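Local atomic coordinates of WipB (Legionella pneumophila, PDB entry 5NNY), a protein that acts as a translocated Ser/Thr phosphatase that targets the host lysosomal nutrient-sensing machinery, represented here by its phosphatase domain. Residues Ile28-Pro32 with Glu33-Lys37; Ile131-Val134 with Glu135-Leu139; Lys141-Asn145 with Lys146-Lys150. One frame throughout, in Å; residues are numbered along the deposited sequence.

Interaction 1: Ile28-Pro32 with Glu33-Lys37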
# COMPACT_ATOMS: atom_id res chain seq x y z
N ILE A 28 -10.22 -16.11 1.70
CA ILE A 28 -11.39 -15.80 2.50
C ILE A 28 -12.60 -16.53 1.95
O ILE A 28 -12.69 -16.84 0.76
CB ILE A 28 -11.71 -14.29 2.57
CG1 ILE A 28 -12.10 -13.77 1.19
CG2 ILE A 28 -10.54 -13.51 3.15
CD1 ILE A 28 -12.46 -12.28 1.18
N ALA A 29 -13.56 -16.76 2.84
CA ALA A 29 -14.88 -17.25 2.49
C ALA A 29 -15.92 -16.19 2.81
O ALA A 29 -15.86 -15.53 3.86
CB ALA A 29 -15.21 -18.55 3.24
N ILE A 30 -16.84 -16.00 1.88
CA ILE A 30 -17.94 -15.05 2.01
C ILE A 30 -19.08 -15.62 1.19
O ILE A 30 -18.86 -16.18 0.12
CB ILE A 30 -17.53 -13.63 1.53
CG1 ILE A 30 -18.62 -12.59 1.82
CG2 ILE A 30 -17.24 -13.62 0.04
CD1 ILE A 30 -18.26 -11.17 1.30
N SER A 31 -20.29 -15.51 1.71
CA SER A 31 -21.42 -16.07 1.01
C SER A 31 -21.67 -15.33 -0.30
O SER A 31 -21.30 -14.16 -0.44
CB SER A 31 -22.68 -16.03 1.88
OG SER A 31 -23.14 -14.71 2.11
N PRO A 32 -22.27 -16.00 -1.28
CA PRO A 32 -22.67 -15.30 -2.50
C PRO A 32 -23.58 -14.11 -2.22
O PRO A 32 -23.46 -13.07 -2.89
CB PRO A 32 -23.40 -16.39 -3.30
CG PRO A 32 -22.79 -17.66 -2.84
CD PRO A 32 -22.48 -17.46 -1.38
N GLU A 33 -24.49 -14.22 -1.26
CA GLU A 33 -25.39 -13.10 -1.02
C GLU A 33 -24.64 -11.91 -0.41
O GLU A 33 -24.94 -10.75 -0.74
CB GLU A 33 -26.56 -13.52 -0.13
CG GLU A 33 -27.59 -12.40 0.02
CD GLU A 33 -28.95 -12.87 0.56
OE1 GLU A 33 -29.02 -13.96 1.18
OE2 GLU A 33 -29.94 -12.13 0.35
N ASN A 34 -23.65 -12.18 0.45
CA ASN A 34 -22.87 -11.09 1.04
C ASN A 34 -21.86 -10.52 0.06
O ASN A 34 -21.54 -9.32 0.12
CB ASN A 34 -22.15 -11.56 2.30
CG ASN A 34 -23.07 -11.63 3.51
OD1 ASN A 34 -24.11 -10.97 3.54
ND2 ASN A 34 -22.69 -12.42 4.51
N TYR A 35 -21.31 -11.35 -0.82
CA TYR A 35 -20.53 -10.83 -1.92
C TYR A 35 -21.36 -9.87 -2.76
O TYR A 35 -20.89 -8.78 -3.13
CB TYR A 35 -20.03 -12.01 -2.75
CG TYR A 35 -19.00 -11.69 -3.79
CD1 TYR A 35 -19.36 -11.10 -5.00
CD2 TYR A 35 -17.68 -12.02 -3.59
CE1 TYR A 35 -18.43 -10.84 -5.96
CE2 TYR A 35 -16.72 -11.76 -4.56
CZ TYR A 35 -17.11 -11.16 -5.73
OH TYR A 35 -16.18 -10.88 -6.70
N ALA A 36 -22.61 -10.24 -3.06
CA ALA A 36 -23.43 -9.37 -3.89
C ALA A 36 -23.73 -8.07 -3.17
O ALA A 36 -23.72 -7.00 -3.78
CB ALA A 36 -24.73 -10.07 -4.30
N LYS A 37 -24.01 -8.16 -1.86
CA LYS A 37 -24.18 -6.94 -1.07
C LYS A 37 -22.93 -6.07 -1.13
O LYS A 37 -23.02 -4.84 -1.26
CB LYS A 37 -24.52 -7.28 0.38
CG LYS A 37 -25.99 -7.70 0.66
CD LYS A 37 -26.18 -8.05 2.15
CE LYS A 37 -27.64 -8.27 2.55
NZ LYS A 37 -28.25 -9.47 1.91
O HOH W 1 -20.53 -14.41 4.53
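Glu-33 touches Ser-31 only lightly, CB lying 4.3 Å from Ser-31 OG. Its extended chain then leaves the turn for a long salt bridge along the helix, with OE2 3.5 Å from Lys-37 NZ. At Asn-34 the side chain of Ser-31 closes the start of the helix: the backbone N of Asn-34 donates to Ser-31 OG at 3.1 Å and 153°. With chi1 at 68°, OG is tucked between the backbone N and carbonyl carbon of its own residue, on the side where it meets that N-H. The amide end of Asn-34 works differently. ND2 donates to a water 2.9 Å away that also accepts from Ser-31 N, tying the cap residue to the first turn, and it has a further partner in Gln-81. This is a serine N-cap on helix 32-42, two residues after strand 28-29. Asn-34 CB also meets Ile-30 CG1 at 3.7 Å. Tyr-35 N then gives the first full helical bond, 2.8 Å and 168° to Ser-31 O. Its ring crosses the Ile-30 side chain at about a right angle, CD2 presenting the ring edge to Ile-30 CG2 at 4.0 Å, while the hydroxyl reaches Asn-20 on helix 15-24. Ala-36 N continues the pattern, 3.0 Å from Pro-32 O. The Lys-37 side chain touches Gln-74 and Leu-78 of helix 64-79.

Interaction 2: Ile131-Val134 with Glu135-Leu139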
# COMPACT_ATOMS: atom_id res chain seq x y z
N ILE A 131 2.43 5.99 0.28
CA ILE A 131 3.24 6.90 1.04
C ILE A 131 2.46 8.20 1.42
O ILE A 131 2.76 8.81 2.37
CB ILE A 131 4.56 7.14 0.29
CG1 ILE A 131 5.73 6.98 1.20
CG2 ILE A 131 4.58 8.48 -0.35
CD1 ILE A 131 7.00 6.77 0.44
N GLU A 132 1.48 8.61 0.63
CA GLU A 132 0.69 9.74 0.99
C GLU A 132 -0.16 9.39 2.24
O GLU A 132 -0.33 10.20 3.10
CB GLU A 132 -0.19 10.15 -0.16
CG GLU A 132 -1.18 11.19 0.21
CD GLU A 132 -1.90 11.83 -0.99
OE1 GLU A 132 -1.59 11.55 -2.12
OE2 GLU A 132 -2.81 12.60 -0.74
N PHE A 133 -0.70 8.18 2.29
CA PHE A 133 -1.43 7.77 3.49
C PHE A 133 -0.51 7.72 4.71
O PHE A 133 -0.87 8.19 5.80
CB PHE A 133 -2.10 6.41 3.25
CG PHE A 133 -2.94 5.93 4.41
CD1 PHE A 133 -4.14 6.55 4.72
CD2 PHE A 133 -2.50 4.88 5.21
CE1 PHE A 133 -4.92 6.12 5.79
CE2 PHE A 133 -3.27 4.42 6.27
CZ PHE A 133 -4.48 5.05 6.57
N VAL A 134 0.70 7.18 4.53
CA VAL A 134 1.70 7.14 5.60
C VAL A 134 1.95 8.55 6.13
O VAL A 134 1.96 8.80 7.34
CB VAL A 134 3.00 6.50 5.09
CG1 VAL A 134 4.13 6.77 6.08
CG2 VAL A 134 2.79 5.01 4.84
N GLU A 135 2.22 9.48 5.22
CA GLU A 135 2.59 10.83 5.63
C GLU A 135 1.44 11.50 6.35
O GLU A 135 1.64 12.12 7.40
CB GLU A 135 3.00 11.66 4.41
CG GLU A 135 3.67 12.99 4.79
CD GLU A 135 3.91 13.87 3.57
OE1 GLU A 135 2.96 14.59 3.17
OE2 GLU A 135 5.03 13.82 3.01
N ALA A 136 0.23 11.40 5.80
CA ALA A 136 -0.96 11.94 6.45
C ALA A 136 -1.10 11.42 7.87
O ALA A 136 -1.38 12.19 8.79
CB ALA A 136 -2.20 11.58 5.63
N CYS A 137 -0.91 10.12 8.06
CA CYS A 137 -1.08 9.55 9.40
C CYS A 137 0.06 9.95 10.32
O CYS A 137 -0.18 10.27 11.50
CB CYS A 137 -1.19 8.03 9.31
SG CYS A 137 -2.73 7.47 8.57
N GLU A 138 1.30 9.94 9.82
CA GLU A 138 2.44 10.30 10.66
C GLU A 138 2.42 11.77 11.08
O GLU A 138 2.93 12.11 12.16
CB GLU A 138 3.75 10.01 9.92
CG GLU A 138 4.09 8.54 9.74
CD GLU A 138 5.49 8.37 9.20
OE1 GLU A 138 6.03 9.34 8.62
OE2 GLU A 138 6.05 7.27 9.39
N LEU A 139 1.88 12.66 10.25
CA LEU A 139 1.86 14.08 10.57
C LEU A 139 0.51 14.55 11.11
O LEU A 139 0.23 15.75 11.10
CB LEU A 139 2.26 14.91 9.34
CG LEU A 139 3.67 14.60 8.80
CD1 LEU A 139 4.04 15.54 7.66
CD2 LEU A 139 4.71 14.66 9.91
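From Ile-131 to Glu-138 the two segments are joined by four consecutive i to i+4 hydrogen bonds, running from Glu-135 N to Ile-131 O at 3.0 Å through to Glu-138 N and Val-134 O at 2.8 Å. That pattern defines the last turns of the alpha-helix 128-138, buried in a phosphatase domain of the calcineurin-like clan; Leu-139 is where the backbone leaves helical angles. One turn apart on the same side of the helix, Phe-133 and Cys-137 make a sulfur-aromatic contact. SG stands 3.8 Å from the ring centroid and 18° off the ring normal, which places it over the face, and its displacement is toward the rim, where CZ is 3.6 Å away. A chi1 of -177° swings the Phe-133 ring opposite its own backbone N and alongside the next turn, where Cys-137 SG, held beside its N at chi1 -70°, meets the face. The same ring packs edge-to-face with Tyr-186, and Phe-161 of helix 159-169 touches it as well. The glutamates direct their carboxylates out of this stretch, and each buried or half-buried end finds a partner: Glu-132 OE1 bonds Gln-156, Glu-135 OE2 bonds both Tyr-260 and His-262, and Glu-138 binds His-257 through OE1 and the backbone N of Ile-256 through OE2. Val-134 and Glu-138 run side by side in the same direction. Val-134 CG1 rests 3.8 Å from Glu-138 CD, and Glu-138 CG is 3.2 Å from Val-134 O.

Interaction 3: Lys141-Asn145 with Lys146-Lys150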
# COMPACT_ATOMS: atom_id res chain seq x y z
N LYS A 141 -0.75 14.95 14.11
CA LYS A 141 -0.69 15.95 15.16
C LYS A 141 -0.09 17.26 14.66
O LYS A 141 -0.59 18.34 14.98
CB LYS A 141 0.12 15.44 16.35
CG LYS A 141 -0.71 15.00 17.54
CD LYS A 141 0.17 14.63 18.74
CE LYS A 141 0.48 15.84 19.61
NZ LYS A 141 1.38 15.48 20.75
N GLU A 142 1.00 17.17 13.90
CA GLU A 142 1.60 18.34 13.26
C GLU A 142 0.57 19.15 12.50
O GLU A 142 0.60 20.39 12.52
CB GLU A 142 2.69 17.90 12.28
CG GLU A 142 4.12 18.07 12.74
CD GLU A 142 4.99 18.59 11.60
OE1 GLU A 142 4.41 19.03 10.58
OE2 GLU A 142 6.23 18.56 11.72
N ASN A 143 -0.34 18.48 11.79
CA ASN A 143 -1.33 19.17 10.97
C ASN A 143 -2.59 19.53 11.73
O ASN A 143 -3.62 19.81 11.11
CB ASN A 143 -1.64 18.32 9.73
CG ASN A 143 -0.46 18.23 8.78
OD1 ASN A 143 0.27 19.21 8.59
ND2 ASN A 143 -0.25 17.05 8.20
N GLY A 144 -2.53 19.52 13.06
CA GLY A 144 -3.62 19.97 13.90
C GLY A 144 -4.71 18.93 14.06
O GLY A 144 -5.89 19.28 14.15
N ASN A 145 -4.34 17.64 14.08
CA ASN A 145 -5.30 16.54 14.21
C ASN A 145 -6.23 16.48 13.01
O ASN A 145 -7.46 16.51 13.12
CB ASN A 145 -6.07 16.64 15.53
CG ASN A 145 -5.24 16.21 16.72
OD1 ASN A 145 -4.05 16.52 16.82
ND2 ASN A 145 -5.87 15.48 17.63
N LYS A 146 -5.61 16.40 11.83
CA LYS A 146 -6.28 16.21 10.56
C LYS A 146 -5.36 15.39 9.68
O LYS A 146 -4.14 15.51 9.77
CB LYS A 146 -6.60 17.55 9.90
CG LYS A 146 -7.75 17.53 8.91
CD LYS A 146 -8.03 18.97 8.43
CE LYS A 146 -9.21 19.07 7.46
NZ LYS A 146 -8.81 18.81 6.05
N LEU A 147 -5.95 14.55 8.83
CA LEU A 147 -5.20 13.76 7.86
C LEU A 147 -5.11 14.57 6.58
O LEU A 147 -6.12 14.74 5.88
CB LEU A 147 -5.87 12.41 7.61
CG LEU A 147 -6.03 11.48 8.80
CD1 LEU A 147 -6.94 10.31 8.46
CD2 LEU A 147 -4.66 10.97 9.25
N VAL A 148 -3.92 15.07 6.25
CA VAL A 148 -3.76 15.89 5.06
C VAL A 148 -2.40 15.59 4.44
O VAL A 148 -1.45 15.22 5.14
CB VAL A 148 -3.90 17.42 5.33
CG1 VAL A 148 -5.37 17.84 5.54
CG2 VAL A 148 -3.04 17.83 6.51
N ALA A 149 -2.32 15.78 3.14
CA ALA A 149 -1.05 15.61 2.44
C ALA A 149 -1.09 16.44 1.17
O ALA A 149 -1.26 15.90 0.08
CB ALA A 149 -0.79 14.13 2.13
N LYS A 150 -0.98 17.76 1.32
CA LYS A 150 -1.28 18.65 0.20
C LYS A 150 -0.26 18.53 -0.92
O LYS A 150 -0.63 18.47 -2.10
CB LYS A 150 -1.38 20.09 0.69
CG LYS A 150 -1.97 21.03 -0.34
CD LYS A 150 -2.24 22.40 0.27
CE LYS A 150 -0.97 23.01 0.86
NZ LYS A 150 0.15 23.03 -0.13
O HOH W 2 -1.97 14.81 8.43
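Asn-143 and Val-148 form the close part of this loop contact, their side chains crossing at a slant. The Val-148 methyl CG2 lies against the asparagine as a whole and not against a single atom: it is 3.4 Å from Asn-143 ND2 and 3.5 Å from both its CB and CG, with OD1 farther off. Asn-143 CG is anti to the carbonyl carbon (chi1 -68°), which turns the amide across the loop toward Val-148. No direct hydrogen bond joins the segments; a water does that work. It accepts from Asn-143 ND2 at 2.8 Å and from Val-148 N at 2.9 Å, and sits 2.6 Å from Lys-146 O, though other acceptors may compete for its protons. The amide is thereby tied to the backbone on both sides of Leu-147. The loose side begins where the chain reverses. A type I beta turn runs from Lys-141 to Gly-144, closed by Gly-144 N to Lys-141 O at 3.0 Å; Gly-144, which ends the turn, and Asn-145 after it have positive phi, 80° and 64°. Here contact falls to chain neighbours: exposed Asn-145 directs its CB away from the opposite segment, and the exposed Lys-146 leads its amine away likewise. The contact lies in the loop between helix 128-138 and helix 150-153. Leu-147 plugs it into the protein, touching Cys-137 of the first of these helices and Val-178 and Leu-179 of helix 175-186, while its carbonyl O bonds Gln-165 on helix 159-169.

How the interactions relate
Interaction 2 is the buried contact of the three; interactions 1 and 3 lie at the surface. Interactions 2 and 3 are neighbours, with centres 9 Å apart, because the loop after helix 128-138 folds back on it: Ala-149 CB packs 3.5 Å from Glu-132 CG, and Ala-136 CB lies 3.7 Å from Val-148 O. Interaction 1 holds other elements, strand 28-29 and helix 32-42, with its nearest atoms about 20 Å from interaction 2. Chemistry follows place. The buried helix combines regular backbone bonds with a sulfur-aromatic contact, whereas both surface contacts use a bridging water, as a supplement to the serine cap in interaction 1 and in place of direct bonds in interaction 3.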